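Local atomic coordinates of glycosyl hydrolase family 10 (Bacteroides intestinalis DSM 17393, PDB entry 4QPW), a protein that binds xylohexaose, a xylan-type oligosaccharide, through this domain, a carbohydrate-binding module of a larger enzyme that probably hydrolyses glycosidic bonds in xylan. Residues Y6-Y10 with S11-Y15. Residues are numbered along the deposited sequence; the frame is centred on the assembly and turned at random.
Sequences YEIDY and STAGY
Asp9 extends its carboxylate opposite its own backbone N (chi1 177°), and Ser11 folds OG back beside its backbone N (chi1 -54°), which brings the two groups together. The result is an Asx turn at the end of strand 3-9 of this carbohydrate-binding module, which is built of two antiparallel beta sheets. Asp9 OD1 accepts from Ser11 N at 3.0 Å. This N-H comes from above the carboxylate, 56° out of its plane. Ser11 OG donates to the same Asp9 OD1, on its syn lone pair, over a short 2.5 Å. Two donors from one residue thus grip one oxygen. The other oxygen, Asp9 OD2, takes a water bond of 2.8 Å, and the water also bonds Thr12 OG1. The backbone adds a turn of its own. Ala13 N donates to Asp9 O at 2.9 Å, in the carbonyl plane, and Thr12 N adds a weak bond to that oxygen. With an alanine at Asp9, Ser11 N and OG would probably lose their shared acceptor, and the water link to Thr12 OG1 would go too. Ile8 CD1 meets Ala13 CB at 4.0 Å, an apolar contact. Lys33 NZ, from outside the turn, hydrogen-bonds to both Tyr10 O and Ala13 O. Tyr10 runs inward, toward Phe17 and Leu40. Gly14 O lies at the edge of its ring, near the ring plane. The chain then leads to Tyr15, whose side chain is about 13 Å from a bound xylose. Tyr15 OH bonds His57 O, and Tyr10 OH bonds Thr58 O. Tyr10 OH also sits at the edge of the Tyr15 ring, 3.9 Å from Tyr15 CD1.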
loop_
_atom_site.group_PDB
_atom_site.type_symbol
_atom_site.label_atom_id
_atom_site.label_comp_id
_atom_site.label_asym_id
_atom_site.label_seq_id
_atom_site.Cartn_x
_atom_site.Cartn_y
_atom_site.Cartn_z
ATOM N N TYR A 6 6.362 12.003 6.107
ATOM C CA TYR A 6 5.334 11.145 6.739
ATOM C C TYR A 6 5.852 9.748 6.818
ATOM O O TYR A 6 6.458 9.240 5.805
ATOM C CB TYR A 6 4.065 11.183 5.912
ATOM C CG TYR A 6 2.951 10.257 6.298
ATOM C CD1 TYR A 6 2.979 8.948 5.972
ATOM C CD2 TYR A 6 1.816 10.707 6.999
ATOM C CE1 TYR A 6 1.976 8.056 6.378
ATOM C CE2 TYR A 6 0.765 9.845 7.326
ATOM C CZ TYR A 6 0.863 8.530 7.028
ATOM O OH TYR A 6 -0.135 7.623 7.331
ATOM N N GLU A 7 5.599 9.052 7.878
ATOM C CA GLU A 7 5.873 7.603 7.947
ATOM C C GLU A 7 4.770 6.934 8.733
ATOM O O GLU A 7 4.337 7.423 9.822
ATOM C CB GLU A 7 7.175 7.335 8.641
ATOM C CG GLU A 7 7.521 5.936 9.088
ATOM C CD GLU A 7 8.656 6.035 10.070
ATOM O OE1 GLU A 7 9.744 6.005 9.576
ATOM O OE2 GLU A 7 8.462 6.228 11.259
ATOM N N ILE A 8 4.411 5.747 8.349
ATOM C CA ILE A 8 3.611 4.735 9.234
ATOM C C ILE A 8 4.505 3.507 9.192
ATOM O O ILE A 8 4.897 2.983 8.095
ATOM C CB ILE A 8 2.225 4.510 8.708
ATOM C CG1 ILE A 8 1.359 3.668 9.652
ATOM C CG2 ILE A 8 2.062 4.043 7.276
ATOM C CD1 ILE A 8 0.936 4.434 10.893
ATOM N N ASP A 9 4.909 2.995 10.351
ATOM C CA ASP A 9 5.809 1.900 10.494
ATOM C C ASP A 9 5.084 0.746 11.189
ATOM O O ASP A 9 4.861 0.751 12.426
ATOM C CB ASP A 9 7.071 2.325 11.234
ATOM C CG ASP A 9 8.007 1.205 11.468
ATOM O OD1 ASP A 9 7.885 0.104 10.900
ATOM O OD2 ASP A 9 9.009 1.396 12.260
ATOM N N TYR A 10 4.725 -0.311 10.471
ATOM C CA TYR A 10 3.946 -1.428 10.965
ATOM C C TYR A 10 4.807 -2.375 11.813
ATOM O O TYR A 10 4.261 -3.283 12.475
ATOM C CB TYR A 10 3.250 -2.185 9.877
ATOM C CG TYR A 10 2.226 -1.318 9.158
ATOM C CD1 TYR A 10 1.068 -0.885 9.802
ATOM C CD2 TYR A 10 2.410 -0.937 7.854
ATOM C CE1 TYR A 10 0.170 -0.101 9.170
ATOM C CE2 TYR A 10 1.468 -0.125 7.210
ATOM C CZ TYR A 10 0.336 0.301 7.871
ATOM O OH TYR A 10 -0.620 1.058 7.246
ATOM N N SER A 11 6.109 -2.093 11.905
ATOM C CA SER A 11 7.014 -2.791 12.827
ATOM C C SER A 11 6.404 -2.700 14.148
ATOM O O SER A 11 6.561 -3.689 14.952
ATOM C CB SER A 11 8.463 -2.162 12.863
ATOM O OG SER A 11 9.106 -2.037 11.513
ATOM N N THR A 12 5.847 -1.569 14.564
ATOM C CA THR A 12 5.174 -1.328 15.764
ATOM C C THR A 12 3.701 -0.893 15.637
ATOM O O THR A 12 2.919 -1.320 16.510
ATOM C CB THR A 12 5.914 -0.283 16.616
ATOM O OG1 THR A 12 5.994 0.970 15.914
ATOM C CG2 THR A 12 7.418 -0.755 16.928
ATOM N N ALA A 13 3.291 -0.030 14.686
ATOM C CA ALA A 13 1.911 0.461 14.565
ATOM C C ALA A 13 0.910 -0.610 14.290
ATOM O O ALA A 13 1.214 -1.541 13.513
ATOM C CB ALA A 13 1.804 1.461 13.403
ATOM N N GLY A 14 -0.289 -0.523 14.845
ATOM C CA GLY A 14 -1.406 -1.341 14.402
ATOM C C GLY A 14 -2.034 -0.818 13.132
ATOM O O GLY A 14 -1.432 0.061 12.470
ATOM N N TYR A 15 -3.154 -1.358 12.774
ATOM C CA TYR A 15 -3.846 -1.022 11.564
ATOM C C TYR A 15 -5.259 -0.598 11.794
ATOM O O TYR A 15 -6.085 -1.398 12.304
ATOM C CB TYR A 15 -3.813 -2.184 10.522
ATOM C CG TYR A 15 -4.385 -1.841 9.188
ATOM C CD1 TYR A 15 -3.695 -0.994 8.326
ATOM C CD2 TYR A 15 -5.595 -2.282 8.776
ATOM C CE1 TYR A 15 -4.168 -0.656 7.062
ATOM C CE2 TYR A 15 -6.106 -1.957 7.558
ATOM C CZ TYR A 15 -5.401 -1.141 6.686
ATOM O OH TYR A 15 -5.978 -0.857 5.450
HETATM O O HOH W 1 8.289 2.417 14.749
#